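Local coordinates for probable zinc protease PqqL (Escherichia coli, PDB 6OFT), which probably acts as a periplasmic zinc-dependent endopeptidase of the M16 family, the chain here being the first half of the protein, at residues A343-H348 / E419-L424; A334-M339 / K456-K461; F287-Q292 / A352-D357; E279-V284 / S360-W365. One frame throughout, in Å; residues are numbered along the deposited sequence.

Contact 1 of 4, residues A343-H348 / E419-L424; sequences ATIDQH and EKWQQL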
# COMPACT_ATOMS: atom_id res chain seq x y z
N ALA A 343 -19.01 -21.02 6.23
CA ALA A 343 -19.28 -22.37 6.74
C ALA A 343 -19.26 -23.42 5.61
O ALA A 343 -18.80 -24.54 5.85
CB ALA A 343 -20.62 -22.40 7.46
N THR A 344 -19.73 -23.07 4.39
CA THR A 344 -19.72 -23.97 3.22
C THR A 344 -18.25 -24.36 2.87
O THR A 344 -17.97 -25.53 2.63
CB THR A 344 -20.51 -23.35 2.05
OG1 THR A 344 -21.85 -23.11 2.48
CG2 THR A 344 -20.55 -24.25 0.82
N ILE A 345 -17.34 -23.36 2.87
CA ILE A 345 -15.90 -23.55 2.60
C ILE A 345 -15.27 -24.36 3.76
O ILE A 345 -14.41 -25.21 3.51
CB ILE A 345 -15.16 -22.21 2.36
CG1 ILE A 345 -15.83 -21.39 1.23
CG2 ILE A 345 -13.67 -22.44 2.05
CD1 ILE A 345 -15.49 -19.87 1.22
N ASP A 346 -15.72 -24.11 5.02
CA ASP A 346 -15.23 -24.87 6.18
C ASP A 346 -15.49 -26.37 5.99
O ASP A 346 -14.62 -27.19 6.29
CB ASP A 346 -15.93 -24.43 7.48
CG ASP A 346 -15.50 -23.12 8.10
OD1 ASP A 346 -14.42 -22.61 7.73
OD2 ASP A 346 -16.23 -22.61 8.97
N GLN A 347 -16.69 -26.71 5.50
CA GLN A 347 -17.15 -28.08 5.33
C GLN A 347 -16.66 -28.78 4.05
O GLN A 347 -16.38 -29.97 4.12
CB GLN A 347 -18.68 -28.13 5.43
CG GLN A 347 -19.21 -27.94 6.86
CD GLN A 347 -20.71 -27.71 6.96
OE1 GLN A 347 -21.50 -28.16 6.13
NE2 GLN A 347 -21.14 -27.00 8.00
N HIS A 348 -16.55 -28.07 2.90
CA HIS A 348 -16.20 -28.73 1.63
C HIS A 348 -15.04 -28.11 0.84
O HIS A 348 -14.63 -28.69 -0.17
CB HIS A 348 -17.44 -28.83 0.72
CG HIS A 348 -18.60 -29.48 1.40
ND1 HIS A 348 -18.69 -30.85 1.52
CD2 HIS A 348 -19.66 -28.91 2.03
CE1 HIS A 348 -19.80 -31.08 2.20
NE2 HIS A 348 -20.41 -29.94 2.54
N GLU A 419 -5.89 -26.83 3.95
CA GLU A 419 -5.01 -26.71 5.11
C GLU A 419 -4.88 -25.25 5.55
O GLU A 419 -5.04 -24.96 6.74
CB GLU A 419 -3.62 -27.27 4.79
CG GLU A 419 -2.84 -27.64 6.04
CD GLU A 419 -1.34 -27.51 5.88
OE1 GLU A 419 -0.79 -28.00 4.87
OE2 GLU A 419 -0.71 -26.91 6.79
N LYS A 420 -4.63 -24.34 4.58
CA LYS A 420 -4.48 -22.91 4.80
C LYS A 420 -5.78 -22.27 5.28
O LYS A 420 -5.74 -21.38 6.16
CB LYS A 420 -3.97 -22.21 3.54
CG LYS A 420 -2.47 -22.07 3.50
CD LYS A 420 -2.07 -20.60 3.41
CE LYS A 420 -0.66 -20.37 2.91
NZ LYS A 420 0.37 -21.14 3.66
N TRP A 421 -6.93 -22.71 4.72
CA TRP A 421 -8.25 -22.24 5.13
C TRP A 421 -8.53 -22.64 6.59
O TRP A 421 -8.99 -21.81 7.38
CB TRP A 421 -9.35 -22.78 4.23
CG TRP A 421 -10.71 -22.25 4.61
CD1 TRP A 421 -11.65 -22.87 5.39
CD2 TRP A 421 -11.24 -20.96 4.27
NE1 TRP A 421 -12.75 -22.06 5.52
CE2 TRP A 421 -12.53 -20.88 4.86
CE3 TRP A 421 -10.81 -19.91 3.44
CZ2 TRP A 421 -13.36 -19.77 4.67
CZ3 TRP A 421 -11.62 -18.80 3.29
CH2 TRP A 421 -12.88 -18.74 3.90
N GLN A 422 -8.26 -23.91 6.95
CA GLN A 422 -8.45 -24.37 8.33
C GLN A 422 -7.57 -23.59 9.31
O GLN A 422 -8.04 -23.26 10.40
CB GLN A 422 -8.25 -25.88 8.46
CG GLN A 422 -9.00 -26.45 9.66
CD GLN A 422 -8.50 -27.81 10.06
OE1 GLN A 422 -7.61 -27.93 10.90
NE2 GLN A 422 -9.06 -28.85 9.48
N GLN A 423 -6.33 -23.26 8.92
CA GLN A 423 -5.41 -22.47 9.75
C GLN A 423 -5.92 -21.04 9.96
O GLN A 423 -5.89 -20.53 11.09
CB GLN A 423 -4.01 -22.46 9.15
CG GLN A 423 -3.27 -23.77 9.35
CD GLN A 423 -2.05 -23.89 8.47
OE1 GLN A 423 -1.89 -23.16 7.48
NE2 GLN A 423 -1.17 -24.83 8.79
N LEU A 424 -6.40 -20.42 8.89
CA LEU A 424 -6.94 -19.05 8.91
C LEU A 424 -8.18 -19.02 9.80
O LEU A 424 -8.28 -18.14 10.58
CB LEU A 424 -7.31 -18.59 7.50
CG LEU A 424 -8.02 -17.25 7.41
CD1 LEU A 424 -7.10 -16.12 7.82
CD2 LEU A 424 -8.55 -17.00 6.02
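In the second alpha/beta domain of this M16 half-protein, which carries the inactive-domain family sequence, the end of helix 331-348 packs against helix 414-425 through the indole of W421, which takes I345 over one face and D346 at its edge. The methyl CG2 of I345 sits 3.5 Å from the centroid of the five-membered ring and 14° off its normal, a CH-pi contact. This branch stands anti to the backbone N of I345, while CG1 lies beside that nitrogen and carries CD1 to 3.9 Å from W421 CH2, on the six-membered ring. At the ring edge W421 NE1 donates to D346 OD1 over 2.8 Å, with an N-H...O angle of 147°. A phenylalanine in place of W421 lacks the indole N-H and would probably leave D346 OD1 without that donor across the helix pair. F322 of strand 317-326 also meets the indole, the two ring planes steeply inclined, while D346 OD2 forms a salt bridge with R425. The carboxylate thus joins two residues at the end of helix 414-425, its OD1 taking the indole N-H on the anti side, 22° out of the carboxylate plane.

Contact 2 of 4, residues A334-M339 / K456-K461; sequences AANALM and KEYANK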
# COMPACT_ATOMS: atom_id res chain seq x y z
N ALA A 334 -27.31 -9.97 5.06
CA ALA A 334 -25.87 -9.79 4.82
C ALA A 334 -25.09 -10.78 5.68
O ALA A 334 -24.26 -11.52 5.16
CB ALA A 334 -25.46 -8.36 5.14
N ALA A 335 -25.39 -10.81 7.00
CA ALA A 335 -24.77 -11.69 7.98
C ALA A 335 -25.01 -13.15 7.57
O ALA A 335 -24.05 -13.94 7.54
CB ALA A 335 -25.34 -11.42 9.37
N ASN A 336 -26.27 -13.50 7.19
CA ASN A 336 -26.64 -14.84 6.74
C ASN A 336 -25.81 -15.29 5.55
O ASN A 336 -25.20 -16.36 5.63
CB ASN A 336 -28.14 -14.95 6.47
CG ASN A 336 -28.92 -15.27 7.72
OD1 ASN A 336 -28.73 -16.31 8.35
ND2 ASN A 336 -29.82 -14.40 8.11
N ALA A 337 -25.71 -14.45 4.49
CA ALA A 337 -24.92 -14.73 3.28
C ALA A 337 -23.44 -14.97 3.58
O ALA A 337 -22.86 -15.93 3.07
CB ALA A 337 -25.07 -13.60 2.28
N LEU A 338 -22.83 -14.11 4.43
CA LEU A 338 -21.43 -14.21 4.81
C LEU A 338 -21.15 -15.49 5.59
O LEU A 338 -20.23 -16.22 5.23
CB LEU A 338 -20.96 -12.95 5.58
CG LEU A 338 -19.45 -12.86 5.95
CD1 LEU A 338 -18.54 -13.03 4.74
CD2 LEU A 338 -19.15 -11.54 6.67
N MET A 339 -21.94 -15.74 6.65
CA MET A 339 -21.81 -16.91 7.52
C MET A 339 -21.98 -18.22 6.74
O MET A 339 -21.25 -19.18 6.99
CB MET A 339 -22.86 -16.84 8.64
CG MET A 339 -22.40 -17.42 9.96
SD MET A 339 -21.07 -16.44 10.71
CE MET A 339 -22.02 -14.97 11.25
N LYS A 456 -22.75 -20.59 14.94
CA LYS A 456 -22.97 -21.93 15.50
C LYS A 456 -24.07 -22.67 14.72
O LYS A 456 -23.94 -23.86 14.46
CB LYS A 456 -23.34 -21.81 17.00
CG LYS A 456 -23.45 -23.16 17.71
CD LYS A 456 -24.24 -23.05 19.01
CE LYS A 456 -24.20 -24.35 19.77
NZ LYS A 456 -25.20 -24.37 20.88
N GLU A 457 -25.16 -21.95 14.37
CA GLU A 457 -26.28 -22.46 13.58
C GLU A 457 -25.75 -23.04 12.26
O GLU A 457 -26.04 -24.19 11.95
CB GLU A 457 -27.27 -21.31 13.30
CG GLU A 457 -28.52 -21.68 12.52
CD GLU A 457 -29.42 -20.50 12.23
OE1 GLU A 457 -29.94 -19.89 13.20
OE2 GLU A 457 -29.62 -20.17 11.04
N TYR A 458 -24.93 -22.26 11.52
CA TYR A 458 -24.33 -22.67 10.25
C TYR A 458 -23.28 -23.78 10.41
O TYR A 458 -23.25 -24.69 9.58
CB TYR A 458 -23.78 -21.48 9.47
CG TYR A 458 -24.86 -20.75 8.70
CD1 TYR A 458 -25.39 -21.27 7.52
CD2 TYR A 458 -25.38 -19.54 9.16
CE1 TYR A 458 -26.39 -20.61 6.82
CE2 TYR A 458 -26.39 -18.87 8.47
CZ TYR A 458 -26.89 -19.41 7.30
OH TYR A 458 -27.88 -18.76 6.60
N ALA A 459 -22.48 -23.74 11.50
CA ALA A 459 -21.45 -24.75 11.78
C ALA A 459 -22.04 -26.14 12.02
O ALA A 459 -21.38 -27.14 11.71
CB ALA A 459 -20.62 -24.33 12.97
N ASN A 460 -23.26 -26.21 12.61
CA ASN A 460 -23.98 -27.45 12.93
C ASN A 460 -24.95 -27.90 11.83
O ASN A 460 -25.65 -28.90 12.01
CB ASN A 460 -24.68 -27.35 14.30
CG ASN A 460 -23.78 -27.02 15.47
OD1 ASN A 460 -24.20 -26.38 16.44
ND2 ASN A 460 -22.52 -27.46 15.44
N LYS A 461 -25.00 -27.17 10.70
CA LYS A 461 -25.82 -27.51 9.54
C LYS A 461 -25.01 -28.42 8.63
O LYS A 461 -23.79 -28.26 8.53
CB LYS A 461 -26.19 -26.25 8.73
CG LYS A 461 -27.50 -25.59 9.11
CD LYS A 461 -27.88 -24.53 8.09
CE LYS A 461 -28.94 -23.59 8.59
NZ LYS A 461 -29.48 -22.74 7.50
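Y458, near the end of helix 448-459, lays its ring against helix 331-348, where its hydroxyl meets N336 and its CD2 edge meets M339. Y458 OH donates to N336 OD1 over 3.1 Å. The bond is bent at the acceptor, with a C=O...donor angle of 115°, and the hydroxyl lies tilted from the carbonyl plane. Amide and ring stand 65° apart, and OD1 arrives at the ring edge, also 3.5 Å from Y458 CE2. Nearly one turn further along, CB and CG of M339 both lie 3.7 Å from Y458 CD2, with the M339 carbonyl carbon over the rim of one ring face. With chi1 of -81°, CG of Y458 lies anti to its own carbonyl carbon, and the ring is carried across to the other helix. The M339 chain bends at chi2 and chi3, which leads its end away from the tyrosine; the side chain also touches I451 and E455. N336 ND2 has a weak hydrogen bond to Q332 O, one turn back. Further out, A340 and A343 of helix 331-348 also touch Y458, and L454 touches A335 and N336. Helix 331-348 also rests on the five-stranded sheet, with A334, A337 and L338 packed against strands 317-326 and 256-264.

Contact 3 of 4, residues F287-Q292 / A352-D357; sequences FNQRLQ and AEELDD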
# COMPACT_ATOMS: atom_id res chain seq x y z
N PHE A 287 -13.07 -17.12 -2.96
CA PHE A 287 -14.19 -16.60 -2.18
C PHE A 287 -15.00 -15.64 -3.07
O PHE A 287 -16.21 -15.78 -3.18
CB PHE A 287 -13.68 -15.87 -0.93
CG PHE A 287 -14.80 -15.33 -0.06
CD1 PHE A 287 -15.37 -14.08 -0.31
CD2 PHE A 287 -15.28 -16.07 1.02
CE1 PHE A 287 -16.39 -13.59 0.50
CE2 PHE A 287 -16.31 -15.58 1.82
CZ PHE A 287 -16.85 -14.34 1.55
N ASN A 288 -14.30 -14.66 -3.70
CA ASN A 288 -14.86 -13.64 -4.60
C ASN A 288 -15.62 -14.28 -5.75
O ASN A 288 -16.74 -13.87 -6.04
CB ASN A 288 -13.75 -12.72 -5.14
CG ASN A 288 -13.20 -11.80 -4.08
OD1 ASN A 288 -13.82 -11.64 -3.04
ND2 ASN A 288 -12.05 -11.17 -4.32
N GLN A 289 -14.99 -15.29 -6.39
CA GLN A 289 -15.53 -16.07 -7.51
C GLN A 289 -16.85 -16.72 -7.09
O GLN A 289 -17.87 -16.44 -7.72
CB GLN A 289 -14.48 -17.12 -7.97
CG GLN A 289 -14.94 -18.07 -9.09
CD GLN A 289 -13.80 -18.85 -9.70
OE1 GLN A 289 -13.57 -20.03 -9.37
NE2 GLN A 289 -13.07 -18.23 -10.61
N ARG A 290 -16.86 -17.49 -5.98
CA ARG A 290 -18.08 -18.15 -5.49
C ARG A 290 -19.20 -17.18 -5.20
O ARG A 290 -20.31 -17.40 -5.68
CB ARG A 290 -17.81 -19.06 -4.29
CG ARG A 290 -18.85 -20.18 -4.24
CD ARG A 290 -18.61 -21.14 -3.11
NE ARG A 290 -17.63 -22.15 -3.46
CZ ARG A 290 -17.20 -23.07 -2.61
NH1 ARG A 290 -17.69 -23.13 -1.38
NH2 ARG A 290 -16.29 -23.96 -2.99
N LEU A 291 -18.93 -16.07 -4.47
CA LEU A 291 -19.95 -15.06 -4.17
C LEU A 291 -20.55 -14.44 -5.44
O LEU A 291 -21.77 -14.31 -5.52
CB LEU A 291 -19.40 -13.97 -3.23
CG LEU A 291 -20.42 -12.97 -2.67
CD1 LEU A 291 -21.46 -13.65 -1.77
CD2 LEU A 291 -19.73 -11.86 -1.92
N GLN A 292 -19.69 -14.08 -6.42
CA GLN A 292 -20.12 -13.49 -7.69
C GLN A 292 -20.94 -14.46 -8.54
O GLN A 292 -21.86 -14.02 -9.23
CB GLN A 292 -18.94 -12.93 -8.49
CG GLN A 292 -18.43 -11.58 -7.98
CD GLN A 292 -19.50 -10.50 -7.95
OE1 GLN A 292 -19.90 -10.03 -6.88
NE2 GLN A 292 -19.98 -10.10 -9.12
N ALA A 352 -11.69 -29.00 -7.51
CA ALA A 352 -10.59 -29.03 -8.47
C ALA A 352 -10.91 -28.13 -9.69
O ALA A 352 -10.01 -27.46 -10.19
CB ALA A 352 -10.31 -30.46 -8.91
N GLU A 353 -12.19 -28.09 -10.14
CA GLU A 353 -12.61 -27.25 -11.28
C GLU A 353 -12.54 -25.78 -10.94
O GLU A 353 -12.17 -24.98 -11.80
CB GLU A 353 -14.04 -27.58 -11.77
CG GLU A 353 -14.36 -29.06 -11.93
CD GLU A 353 -14.86 -29.70 -10.65
OE1 GLU A 353 -15.99 -29.37 -10.23
OE2 GLU A 353 -14.10 -30.50 -10.06
N GLU A 354 -12.92 -25.40 -9.69
CA GLU A 354 -12.90 -24.02 -9.21
C GLU A 354 -11.47 -23.48 -9.17
O GLU A 354 -11.23 -22.34 -9.58
CB GLU A 354 -13.51 -23.95 -7.81
CG GLU A 354 -15.01 -23.76 -7.74
CD GLU A 354 -15.47 -23.60 -6.30
OE1 GLU A 354 -16.05 -22.54 -5.98
OE2 GLU A 354 -15.22 -24.52 -5.50
N LEU A 355 -10.52 -24.29 -8.65
CA LEU A 355 -9.09 -23.94 -8.57
C LEU A 355 -8.47 -23.89 -9.98
O LEU A 355 -7.73 -22.95 -10.28
CB LEU A 355 -8.32 -24.91 -7.64
CG LEU A 355 -6.80 -24.61 -7.44
CD1 LEU A 355 -6.55 -23.16 -6.93
CD2 LEU A 355 -6.16 -25.63 -6.51
N ASP A 356 -8.80 -24.88 -10.84
CA ASP A 356 -8.34 -24.94 -12.24
C ASP A 356 -8.79 -23.73 -13.04
O ASP A 356 -8.03 -23.24 -13.87
CB ASP A 356 -8.80 -26.24 -12.94
CG ASP A 356 -8.01 -27.49 -12.62
OD1 ASP A 356 -6.86 -27.37 -12.12
OD2 ASP A 356 -8.53 -28.60 -12.86
N ASP A 357 -10.01 -23.21 -12.78
CA ASP A 357 -10.49 -22.00 -13.45
C ASP A 357 -9.76 -20.74 -12.96
O ASP A 357 -9.47 -19.87 -13.77
CB ASP A 357 -12.00 -21.84 -13.31
CG ASP A 357 -12.55 -20.66 -14.10
OD1 ASP A 357 -12.48 -20.69 -15.36
OD2 ASP A 357 -13.05 -19.70 -13.47
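With CG anti to the backbone N (chi1 -153°) and a bend at chi3, the side chain of R290 turns its NE edge toward E354, which reaches back with a chain extended beyond CG. The grip is side-on and bidentate: NE of R290 donates to E354 OE1 over 3.0 Å, and NH2 of R290 to E354 OE2 over 2.8 Å. Both carboxylate oxygens use their syn lone pairs, and guanidinium and carboxylate are nearly coplanar, 15° apart, so the two bonds together fix the rotation of both groups. A leucine in place of R290 would probably leave the buried E354 carboxylate without its countercharge. Next to this pair, Q289 runs out extended until NE2 comes 3.2 Å from D357 OD2. Each charged group has a further partner: R290 NH2 also donates to G349 O, E354 OE2 accepts from S351 N, and Y466 touches both side chains. Because S351 directly precedes helix 352-371, its N-H may further stabilise the negative charge on E354. The short helical segments cross steeply, at 110° with axes 11.2 Å apart. This is a buried bidentate Arg-Glu bridge between helices, joining helix 271-296 to the start of helix 352-371 in the second alpha/beta domain of the half-protein.

Contact 4 of 4, residues E279-V284 / S360-W365; sequences EWSMLV and STRLTW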
# COMPACT_ATOMS: atom_id res chain seq x y z
N GLU A 279 -1.10 -18.57 -2.43
CA GLU A 279 -2.16 -19.32 -1.75
C GLU A 279 -3.15 -18.38 -1.04
O GLU A 279 -4.34 -18.64 -1.12
CB GLU A 279 -1.59 -20.36 -0.78
CG GLU A 279 -0.98 -21.55 -1.52
CD GLU A 279 -0.64 -22.76 -0.68
OE1 GLU A 279 -0.30 -22.59 0.51
OE2 GLU A 279 -0.68 -23.89 -1.22
N TRP A 280 -2.67 -17.30 -0.38
CA TRP A 280 -3.59 -16.33 0.26
C TRP A 280 -4.40 -15.60 -0.79
O TRP A 280 -5.59 -15.40 -0.59
CB TRP A 280 -2.88 -15.31 1.18
CG TRP A 280 -2.26 -15.89 2.42
CD1 TRP A 280 -0.95 -15.82 2.79
CD2 TRP A 280 -2.93 -16.66 3.43
NE1 TRP A 280 -0.76 -16.50 3.97
CE2 TRP A 280 -1.95 -17.03 4.38
CE3 TRP A 280 -4.26 -17.08 3.63
CZ2 TRP A 280 -2.26 -17.79 5.52
CZ3 TRP A 280 -4.57 -17.86 4.74
CH2 TRP A 280 -3.58 -18.19 5.68
N SER A 281 -3.76 -15.22 -1.91
CA SER A 281 -4.35 -14.52 -3.05
C SER A 281 -5.42 -15.38 -3.72
O SER A 281 -6.46 -14.86 -4.11
CB SER A 281 -3.26 -14.16 -4.06
OG SER A 281 -3.81 -13.56 -5.22
N MET A 282 -5.16 -16.69 -3.84
CA MET A 282 -6.10 -17.62 -4.45
C MET A 282 -7.29 -17.89 -3.56
O MET A 282 -8.39 -17.94 -4.09
CB MET A 282 -5.42 -18.90 -4.91
CG MET A 282 -4.80 -18.71 -6.27
SD MET A 282 -4.00 -20.17 -6.85
CE MET A 282 -3.10 -19.49 -8.18
N LEU A 283 -7.08 -17.99 -2.22
CA LEU A 283 -8.18 -18.18 -1.26
C LEU A 283 -9.15 -17.00 -1.34
O LEU A 283 -10.36 -17.21 -1.37
CB LEU A 283 -7.67 -18.35 0.17
CG LEU A 283 -7.17 -19.75 0.58
CD1 LEU A 283 -6.63 -19.73 1.98
CD2 LEU A 283 -8.28 -20.81 0.49
N VAL A 284 -8.59 -15.78 -1.45
CA VAL A 284 -9.30 -14.50 -1.58
C VAL A 284 -10.09 -14.51 -2.90
O VAL A 284 -11.31 -14.28 -2.88
CB VAL A 284 -8.30 -13.30 -1.45
CG1 VAL A 284 -8.80 -12.03 -2.13
CG2 VAL A 284 -7.95 -13.02 0.01
N SER A 360 -6.08 -21.01 -14.67
CA SER A 360 -6.15 -20.77 -16.12
C SER A 360 -6.50 -19.33 -16.52
O SER A 360 -5.92 -18.83 -17.48
CB SER A 360 -7.11 -21.76 -16.80
OG SER A 360 -8.46 -21.50 -16.49
N THR A 361 -7.42 -18.67 -15.79
CA THR A 361 -7.81 -17.27 -16.10
C THR A 361 -6.72 -16.27 -15.70
O THR A 361 -6.57 -15.23 -16.35
CB THR A 361 -9.17 -16.90 -15.50
OG1 THR A 361 -9.13 -17.10 -14.08
CG2 THR A 361 -10.32 -17.67 -16.12
N ARG A 362 -5.98 -16.58 -14.61
CA ARG A 362 -4.86 -15.76 -14.14
C ARG A 362 -3.68 -15.92 -15.10
O ARG A 362 -3.08 -14.92 -15.47
CB ARG A 362 -4.46 -16.12 -12.70
CG ARG A 362 -5.32 -15.46 -11.64
CD ARG A 362 -5.19 -16.16 -10.31
NE ARG A 362 -3.99 -15.74 -9.59
CZ ARG A 362 -3.97 -15.22 -8.37
NH1 ARG A 362 -5.10 -15.04 -7.70
NH2 ARG A 362 -2.82 -14.87 -7.82
N LEU A 363 -3.39 -17.16 -15.54
CA LEU A 363 -2.32 -17.41 -16.50
C LEU A 363 -2.61 -16.76 -17.86
O LEU A 363 -1.68 -16.28 -18.49
CB LEU A 363 -2.04 -18.91 -16.68
CG LEU A 363 -1.38 -19.64 -15.49
CD1 LEU A 363 -1.44 -21.14 -15.70
CD2 LEU A 363 0.05 -19.15 -15.25
N THR A 364 -3.89 -16.75 -18.29
CA THR A 364 -4.31 -16.09 -19.54
C THR A 364 -3.97 -14.59 -19.45
O THR A 364 -3.39 -14.03 -20.38
CB THR A 364 -5.80 -16.34 -19.83
OG1 THR A 364 -6.03 -17.75 -19.94
CG2 THR A 364 -6.29 -15.64 -21.11
N TRP A 365 -4.32 -13.96 -18.30
CA TRP A 365 -4.05 -12.56 -18.01
C TRP A 365 -2.54 -12.30 -17.98
O TRP A 365 -2.07 -11.31 -18.55
CB TRP A 365 -4.68 -12.13 -16.66
CG TRP A 365 -4.62 -10.64 -16.46
CD1 TRP A 365 -5.54 -9.73 -16.87
CD2 TRP A 365 -3.54 -9.89 -15.88
NE1 TRP A 365 -5.12 -8.46 -16.58
CE2 TRP A 365 -3.90 -8.53 -15.96
CE3 TRP A 365 -2.31 -10.24 -15.30
CZ2 TRP A 365 -3.06 -7.50 -15.48
CZ3 TRP A 365 -1.47 -9.23 -14.84
CH2 TRP A 365 -1.85 -7.88 -14.93
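M282 lays its CG over one face of the R362 guanidinium, 3.9 Å above the plane and offset toward the rim, with NH1 of R362 the nearest atom to CG at 4.0 Å. Beyond CG the methionine chain is extended, and its CE methyl comes 4.1 Å from R362 NE, so the thioether chain runs along the flat group from its outer end back toward the arginine stem. The polar partner comes in at the edge. S281 OG lies in the guanidinium plane, 5° out of it, and receives both terminal nitrogens: NH1 of R362 donates over 3.2 Å and NH2 of R362 over 3.1 Å. Neither bond is straight, the N-H...O angles being 146° and 151°, as expected when two N-H groups of one guanidinium converge on a single oxygen. The first torsion of S281 sets OG anti to the backbone N, and a bend at chi3 of R362 swings the planar head toward that oxygen. NH1 has a further hydrogen bond to Q285 OE1, one turn along helix 271-296, and W409 touches both M282 and R362. M282 also packs on L355, V358 and K359, which places helix 352-371 against the same side chain that covers the arginine. NH1 and NH2 are thus held by a neutral hydroxyl and, for NH1, a neutral amide oxygen as well, so that between these two segments the arginine is fixed by directional hydrogen bonds and apolar cover rather than by a salt bridge.

All four contacts belong to the second alpha/beta domain, away from the predicted zinc site. Contacts 3 and 4 share helices 271-296 and 352-371, their centres about 9 Å apart, with contact 3 nested inside the loop closed by contact 4. Contacts 1 and 2 share helix 331-348, with centres about 14 Å apart, and contact 1 is nested inside contact 2. These two pairs interleave along the chain, and contacts 1 and 3 meet where I345 packs on R290 and F287. Contacts 2 and 4 lie farthest apart, about 27 Å between centres, without touching. Helices distant in sequence are thereby tied to one another within the second domain.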